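Local coordinates for uncharacterized protein (Exiguobacterium sibiricum, PDB 3B77) that is of unknown function but carries a bacterial pleckstrin homology domain followed by a helical region that probably serves in oligomerisation, at residues 31-34 with 39-42; 19-24 with 49-54. All blocks are in the same frame, centred on the assembly; numbering follows the deposited sequence.

Contact 1 of 2, residues 31-34 with 39-42; sequences YFLI and DEYC
I34 and Y41 face each other as the hydrogen-bonded antiparallel pair of this hairpin, joined by two backbone bonds. Y41 N reaches I34 O at 2.8 Å, almost straight (177° at the hydrogen). The return bond, I34 N to Y41 O, is longer at 3.1 Å. I34 O also lies at the edge of the Y41 ring, near its plane.

The neighbouring pair, L33 with C42, is non-hydrogen-bonded, and here the apolar packing takes over. L33 CA still points a hydrogen at Y41 O, 3.4 Å away. In L33, chi1 (-178°) puts CG beside the carbonyl carbon and chi2 (56°) turns CD1 toward the other strand, where it meets C42 CB at 3.8 Å.

Strands 30-35 and 39-44 are the first hairpin of the PH fold, in which a four-stranded and a three-stranded antiparallel layer pack together beside a long C-terminal helix. A classic beta bulge, Y31 and F32 both opposite F43, interrupts the regular pairing at the far end.

E40 is worth following outward. Its CB leaves the sheet on the face that carries L33 and C42. CG meets L33 CD1 at 3.7 Å, the two side chains crossing at a slant. E40 is buried, and its chain runs extended beyond CG to the carboxylate; OE2 passes 4.2 Å from the same L33 CD1 and accepts a hydrogen bond from A18 N, so the aliphatic part packs on leucine while the carboxylate is held by A18 of the loop between strands 6-7 and 30-35. On the other face, I34 CG2 sits 4.2 Å from Y41 CD2, and both side chains lean on I101 of strand 97-104, while the Y41 ring stacks on H50.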
ATOM      1  N   TYR A  31      13.054 -44.619 -40.967  1.00 62.92           N
ATOM      2  CA  TYR A  31      14.499 -44.426 -41.114  1.00 61.87           C
ATOM      3  C   TYR A  31      15.324 -45.491 -40.416  1.00 61.67           C
ATOM      4  O   TYR A  31      16.501 -45.640 -40.705  1.00 63.13           O
ATOM      5  CB  TYR A  31      14.910 -43.055 -40.598  1.00 61.46           C
ATOM      6  CG  TYR A  31      14.578 -41.931 -41.548  1.00 61.16           C
ATOM      7  CD1 TYR A  31      13.350 -41.306 -41.493  1.00 60.03           C
ATOM      8  CD2 TYR A  31      15.498 -41.500 -42.504  1.00 60.72           C
ATOM      9  CE1 TYR A  31      13.026 -40.287 -42.348  1.00 60.79           C
ATOM     10  CE2 TYR A  31      15.179 -40.476 -43.376  1.00 61.72           C
ATOM     11  CZ  TYR A  31      13.934 -39.873 -43.281  1.00 62.17           C
ATOM     12  OH  TYR A  31      13.565 -38.847 -44.110  1.00 63.04           O
ATOM     13  N   PHE A  32      14.730 -46.251 -39.506  1.00 61.22           N
ATOM     14  CA  PHE A  32      15.488 -47.258 -38.791  1.00 60.53           C
ATOM     15  C   PHE A  32      14.528 -48.214 -38.133  1.00 61.54           C
ATOM     16  O   PHE A  32      13.603 -47.789 -37.459  1.00 62.64           O
ATOM     17  CB  PHE A  32      16.361 -46.593 -37.743  1.00 60.06           C
ATOM     18  CG  PHE A  32      17.638 -47.338 -37.467  1.00 61.13           C
ATOM     19  CD1 PHE A  32      17.695 -48.352 -36.501  1.00 60.64           C
ATOM     20  CD2 PHE A  32      18.793 -47.034 -38.176  1.00 60.05           C
ATOM     21  CE1 PHE A  32      18.880 -49.041 -36.266  1.00 59.81           C
ATOM     22  CE2 PHE A  32      19.954 -47.704 -37.928  1.00 59.58           C
ATOM     23  CZ  PHE A  32      20.001 -48.706 -36.973  1.00 59.98           C
ATOM     24  N   LEU A  33      14.727 -49.505 -38.353  1.00 63.09           N
ATOM     25  CA  LEU A  33      13.848 -50.516 -37.792  1.00 63.38           C
ATOM     26  C   LEU A  33      14.710 -51.605 -37.180  1.00 64.17           C
ATOM     27  O   LEU A  33      15.725 -52.015 -37.759  1.00 64.98           O
ATOM     28  CB  LEU A  33      12.900 -51.061 -38.858  1.00 63.34           C
ATOM     29  CG  LEU A  33      11.832 -52.108 -38.509  1.00 63.46           C
ATOM     30  CD1 LEU A  33      10.889 -51.701 -37.412  1.00 61.88           C
ATOM     31  CD2 LEU A  33      11.046 -52.373 -39.743  1.00 63.61           C
ATOM     32  N   ILE A  34      14.334 -52.000 -35.971  1.00 64.62           N
ATOM     33  CA  ILE A  34      14.982 -53.061 -35.233  1.00 64.90           C
ATOM     34  C   ILE A  34      13.865 -54.024 -34.902  1.00 67.34           C
ATOM     35  O   ILE A  34      12.843 -53.639 -34.309  1.00 66.80           O
ATOM     36  CB  ILE A  34      15.600 -52.566 -33.921  1.00 64.54           C
ATOM     37  CG1 ILE A  34      16.756 -51.598 -34.200  1.00 63.91           C
ATOM     38  CG2 ILE A  34      16.057 -53.761 -33.069  1.00 63.55           C
ATOM     39  CD1 ILE A  34      17.273 -50.876 -32.980  1.00 62.28           C
ATOM     40  N   ASP A  39       9.596 -57.770 -29.980  1.00 75.10           N
ATOM     41  CA  ASP A  39       9.333 -56.350 -30.201  1.00 72.44           C
ATOM     42  C   ASP A  39       9.708 -55.898 -31.600  1.00 70.74           C
ATOM     43  O   ASP A  39      10.438 -56.580 -32.306  1.00 70.02           O
ATOM     44  CB  ASP A  39      10.112 -55.505 -29.185  1.00 72.57           C
ATOM     45  CG  ASP A  39       9.708 -55.780 -27.753  1.00 72.84           C
ATOM     46  OD1 ASP A  39      10.202 -56.782 -27.194  1.00 76.58           O
ATOM     47  OD2 ASP A  39       8.935 -54.986 -27.175  1.00 71.57           O
ATOM     48  N   GLU A  40       9.192 -54.732 -31.980  1.00 69.16           N
ATOM     49  CA  GLU A  40       9.535 -54.082 -33.237  1.00 68.28           C
ATOM     50  C   GLU A  40       9.647 -52.570 -32.967  1.00 66.22           C
ATOM     51  O   GLU A  40       8.689 -51.953 -32.510  1.00 65.79           O
ATOM     52  CB  GLU A  40       8.467 -54.379 -34.263  1.00 69.21           C
ATOM     53  CG  GLU A  40       8.967 -54.324 -35.683  1.00 71.50           C
ATOM     54  CD  GLU A  40       8.044 -55.015 -36.687  1.00 72.39           C
ATOM     55  OE1 GLU A  40       7.692 -56.196 -36.478  1.00 74.01           O
ATOM     56  OE2 GLU A  40       7.705 -54.387 -37.709  1.00 70.76           O
ATOM     57  N   TYR A  41      10.833 -52.002 -33.192  1.00 63.10           N
ATOM     58  CA  TYR A  41      11.117 -50.604 -32.873  1.00 60.59           C
ATOM     59  C   TYR A  41      11.313 -49.824 -34.165  1.00 59.68           C
ATOM     60  O   TYR A  41      12.321 -49.960 -34.829  1.00 59.39           O
ATOM     61  CB  TYR A  41      12.375 -50.506 -32.016  1.00 59.77           C
ATOM     62  CG  TYR A  41      12.307 -51.288 -30.740  1.00 59.29           C
ATOM     63  CD1 TYR A  41      11.771 -50.743 -29.599  1.00 59.18           C
ATOM     64  CD2 TYR A  41      12.801 -52.576 -30.672  1.00 61.05           C
ATOM     65  CE1 TYR A  41      11.723 -51.452 -28.426  1.00 60.16           C
ATOM     66  CE2 TYR A  41      12.759 -53.308 -29.502  1.00 60.16           C
ATOM     67  CZ  TYR A  41      12.223 -52.739 -28.383  1.00 60.76           C
ATOM     68  OH  TYR A  41      12.166 -53.443 -27.212  1.00 61.84           O
ATOM     69  N   CYS A  42      10.361 -48.971 -34.495  1.00 58.78           N
ATOM     70  CA  CYS A  42      10.351 -48.283 -35.777  1.00 57.98           C
ATOM     71  C   CYS A  42      10.575 -46.810 -35.563  1.00 57.12           C
ATOM     72  O   CYS A  42       9.768 -46.165 -34.924  1.00 57.93           O
ATOM     73  CB  CYS A  42       8.986 -48.523 -36.410  1.00 58.27           C
ATOM     74  SG  CYS A  42       8.726 -47.871 -38.024  1.00 60.07           S
TER

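Contact 2 of 2, residues 19-24 with 49-54; sequences DDYVLH and VHLDGE
Y21 lies over strand 47-52 and touches two of its residues, V49 and L51, which project from the same face of the strand. Its CB rests on V49 CG1 at 4.2 Å. Farther out, CE2 of the ring comes within 4.4 Å of L51 CD2, obliquely. With chi1 at -53°, the ring is set beside the backbone N and swings along the strand, so one tyrosine spans both aliphatic side chains. All three residues are buried. The contact is purely apolar, and its separations are those of van der Waals packing without strain.

The other side of the segment is a different matter. D20 and H24 are exposed, and the loop there is held by a side-chain bond and weak backbone bonds. H24 NE2 donates to a lone pair of D19 O at 2.9 Å, in the carbonyl plane, although the oxygen lies slightly out of the imidazole plane. D19 OD1 comes up at the edge of the same ring, in its plane, and V22 CG1 sits 3.6 Å above one face, toward the rim. These interactions help to fix how the H24 ring is turned. L23 is the centre of an inverse gamma turn, while D20 CB sits 4.0 Å above one face of the Y21 ring, offset toward its rim.

The loop 19-24 thus lies across the first sheet of the PH domain on its way from strand 6-7 to strand 30-35: V22 packs on I30 and on C42 of strand 39-44, and Y21 reaches L63 of strand 62-67. A second subunit closes in as well, Y21 packing on its T80, just after its strand 73-79, and D20 and L23 on K112 and K116 of its helix 108-146.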
ATOM      1  N   ASP A  19       5.128 -51.200 -40.558  1.00 77.03           N
ATOM      2  CA  ASP A  19       4.808 -50.359 -41.718  1.00 77.73           C
ATOM      3  C   ASP A  19       3.312 -50.085 -41.839  1.00 77.70           C
ATOM      4  O   ASP A  19       2.911 -49.086 -42.409  1.00 77.75           O
ATOM      5  CB  ASP A  19       5.332 -51.026 -43.002  1.00 78.82           C
ATOM      6  CG  ASP A  19       5.489 -50.050 -44.183  1.00 79.80           C
ATOM      7  OD1 ASP A  19       6.301 -49.108 -44.091  1.00 81.43           O
ATOM      8  OD2 ASP A  19       4.855 -50.258 -45.242  1.00 82.72           O
ATOM      9  N   ASP A  20       2.486 -50.971 -41.294  1.00 78.21           N
ATOM     10  CA  ASP A  20       1.038 -50.782 -41.329  1.00 78.76           C
ATOM     11  C   ASP A  20       0.563 -49.616 -40.470  1.00 76.93           C
ATOM     12  O   ASP A  20      -0.520 -49.054 -40.720  1.00 76.69           O
ATOM     13  CB  ASP A  20       0.338 -52.053 -40.870  1.00 80.67           C
ATOM     14  CG  ASP A  20       0.430 -53.158 -41.895  1.00 83.49           C
ATOM     15  OD1 ASP A  20       0.257 -52.849 -43.096  1.00 87.45           O
ATOM     16  OD2 ASP A  20       0.666 -54.325 -41.505  1.00 86.59           O
ATOM     17  N   TYR A  21       1.370 -49.264 -39.468  1.00 73.98           N
ATOM     18  CA  TYR A  21       1.018 -48.230 -38.508  1.00 71.76           C
ATOM     19  C   TYR A  21       1.723 -46.925 -38.792  1.00 69.39           C
ATOM     20  O   TYR A  21       1.515 -45.952 -38.090  1.00 68.64           O
ATOM     21  CB  TYR A  21       1.300 -48.729 -37.090  1.00 72.26           C
ATOM     22  CG  TYR A  21       0.622 -50.051 -36.850  1.00 73.41           C
ATOM     23  CD1 TYR A  21      -0.730 -50.109 -36.555  1.00 73.87           C
ATOM     24  CD2 TYR A  21       1.316 -51.250 -36.988  1.00 73.31           C
ATOM     25  CE1 TYR A  21      -1.374 -51.320 -36.364  1.00 74.43           C
ATOM     26  CE2 TYR A  21       0.685 -52.463 -36.792  1.00 73.64           C
ATOM     27  CZ  TYR A  21      -0.663 -52.496 -36.478  1.00 74.04           C
ATOM     28  OH  TYR A  21      -1.324 -53.696 -36.282  1.00 73.88           O
ATOM     29  N   VAL A  22       2.545 -46.897 -39.830  1.00 67.76           N
ATOM     30  CA  VAL A  22       3.222 -45.668 -40.227  1.00 66.12           C
ATOM     31  C   VAL A  22       2.217 -44.834 -40.988  1.00 66.19           C
ATOM     32  O   VAL A  22       1.443 -45.381 -41.769  1.00 66.87           O
ATOM     33  CB  VAL A  22       4.472 -45.952 -41.078  1.00 65.46           C
ATOM     34  CG1 VAL A  22       4.970 -44.683 -41.748  1.00 64.32           C
ATOM     35  CG2 VAL A  22       5.572 -46.559 -40.203  1.00 62.73           C
ATOM     36  N   LEU A  23       2.195 -43.528 -40.722  1.00 66.11           N
ATOM     37  CA  LEU A  23       1.244 -42.620 -41.357  1.00 65.55           C
ATOM     38  C   LEU A  23       1.789 -42.166 -42.693  1.00 67.91           C
ATOM     39  O   LEU A  23       2.154 -41.010 -42.876  1.00 67.80           O
ATOM     40  CB  LEU A  23       0.945 -41.413 -40.467  1.00 63.80           C
ATOM     41  CG  LEU A  23       0.526 -41.741 -39.037  1.00 62.07           C
ATOM     42  CD1 LEU A  23       0.218 -40.478 -38.271  1.00 59.22           C
ATOM     43  CD2 LEU A  23      -0.652 -42.676 -39.034  1.00 59.07           C
ATOM     44  N   HIS A  24       1.826 -43.095 -43.635  1.00 71.05           N
ATOM     45  CA  HIS A  24       2.250 -42.801 -44.995  1.00 73.98           C
ATOM     46  C   HIS A  24       1.425 -41.672 -45.585  1.00 74.94           C
ATOM     47  O   HIS A  24       1.922 -40.896 -46.403  1.00 75.90           O
ATOM     48  CB  HIS A  24       2.085 -44.043 -45.865  1.00 75.77           C
ATOM     49  CG  HIS A  24       2.849 -45.222 -45.359  1.00 78.34           C
ATOM     50  ND1 HIS A  24       4.221 -45.314 -45.454  1.00 79.46           N
ATOM     51  CD2 HIS A  24       2.438 -46.335 -44.707  1.00 80.60           C
ATOM     52  CE1 HIS A  24       4.622 -46.439 -44.892  1.00 80.65           C
ATOM     53  NE2 HIS A  24       3.562 -47.078 -44.434  1.00 81.60           N
ATOM     54  N   VAL A  49       7.507 -45.714 -33.267  1.00 56.59           N
ATOM     55  CA  VAL A  49       6.379 -46.625 -33.321  1.00 55.75           C
ATOM     56  C   VAL A  49       6.943 -47.923 -32.778  1.00 56.77           C
ATOM     57  O   VAL A  49       7.947 -48.400 -33.250  1.00 56.74           O
ATOM     58  CB  VAL A  49       5.831 -46.746 -34.748  1.00 56.01           C
ATOM     59  CG1 VAL A  49       4.735 -47.778 -34.832  1.00 54.37           C
ATOM     60  CG2 VAL A  49       5.338 -45.397 -35.230  1.00 52.35           C
ATOM     61  N   HIS A  50       6.329 -48.429 -31.718  1.00 58.35           N
ATOM     62  CA  HIS A  50       6.805 -49.600 -31.018  1.00 59.68           C
ATOM     63  C   HIS A  50       5.663 -50.584 -30.830  1.00 61.19           C
ATOM     64  O   HIS A  50       4.627 -50.256 -30.240  1.00 60.42           O
ATOM     65  CB  HIS A  50       7.353 -49.187 -29.662  1.00 60.60           C
ATOM     66  CG  HIS A  50       7.687 -50.332 -28.763  1.00 61.39           C
ATOM     67  ND1 HIS A  50       7.447 -50.301 -27.405  1.00 62.95           N
ATOM     68  CD2 HIS A  50       8.232 -51.544 -29.025  1.00 62.03           C
ATOM     69  CE1 HIS A  50       7.847 -51.441 -26.868  1.00 63.45           C
ATOM     70  NE2 HIS A  50       8.318 -52.215 -27.831  1.00 62.10           N
ATOM     71  N   LEU A  51       5.873 -51.785 -31.368  1.00 62.94           N
ATOM     72  CA  LEU A  51       4.968 -52.904 -31.219  1.00 64.23           C
ATOM     73  C   LEU A  51       5.526 -53.766 -30.075  1.00 65.49           C
ATOM     74  O   LEU A  51       6.493 -54.477 -30.266  1.00 64.85           O
ATOM     75  CB  LEU A  51       4.932 -53.692 -32.532  1.00 65.10           C
ATOM     76  CG  LEU A  51       4.269 -53.074 -33.776  1.00 65.85           C
ATOM     77  CD1 LEU A  51       4.924 -51.732 -34.197  1.00 67.57           C
ATOM     78  CD2 LEU A  51       4.302 -54.057 -34.945  1.00 64.28           C
ATOM     79  N   ASP A  52       4.926 -53.683 -28.894  1.00 68.52           N
ATOM     80  CA  ASP A  52       5.452 -54.339 -27.681  1.00 71.79           C
ATOM     81  C   ASP A  52       4.827 -55.702 -27.453  1.00 73.99           C
ATOM     82  O   ASP A  52       3.628 -55.796 -27.214  1.00 73.65           O
ATOM     83  CB  ASP A  52       5.174 -53.442 -26.455  1.00 72.82           C
ATOM     84  CG  ASP A  52       5.720 -54.007 -25.117  1.00 74.05           C
ATOM     85  OD1 ASP A  52       6.345 -55.088 -25.048  1.00 76.77           O
ATOM     86  OD2 ASP A  52       5.503 -53.323 -24.098  1.00 76.96           O
ATOM     87  N   GLY A  53       5.648 -56.751 -27.514  1.00 79.08           N
ATOM     88  CA  GLY A  53       5.198 -58.105 -27.202  1.00 82.88           C
ATOM     89  C   GLY A  53       5.557 -58.442 -25.764  1.00 86.66           C
ATOM     90  O   GLY A  53       6.719 -58.727 -25.456  1.00 88.83           O
ATOM     91  N   GLU A  54       4.555 -58.407 -24.885  1.00 91.26           N
ATOM     92  CA  GLU A  54       4.732 -58.728 -23.456  1.00 94.00           C
ATOM     93  C   GLU A  54       4.441 -60.223 -23.141  1.00 95.77           C
ATOM     94  O   GLU A  54       4.092 -60.569 -22.004  1.00 96.08           O
ATOM     95  CB  GLU A  54       3.850 -57.797 -22.608  1.00 94.51           C
ATOM     96  CG  GLU A  54       2.341 -58.054 -22.774  1.00 95.87           C
ATOM     97  CD  GLU A  54       1.476 -56.802 -22.653  1.00 96.54           C
ATOM     98  OE1 GLU A  54       2.015 -55.691 -22.439  1.00 98.05           O
ATOM     99  OE2 GLU A  54       0.239 -56.938 -22.792  1.00 96.39           O
TER

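Overall arrangement
Both contacts are buried and both reach the same antiparallel sheet of the PH domain, their centres about 8 Å apart, with contact 1 nested inside the chain loop that contact 2 closes. Strands 39-44 and 47-52 are neighbours in that sheet, and C42 N to V49 O, at 2.8 Å, joins the two contacts directly. Their chemistry follows their place. Contact 1 is strand pairing, held by backbone bonds and lined with side chains on both faces of the sheet. Contact 2 is a loop laid on one face, joined by apolar side chains alone, with its outer residues turned to solvent and to a second subunit.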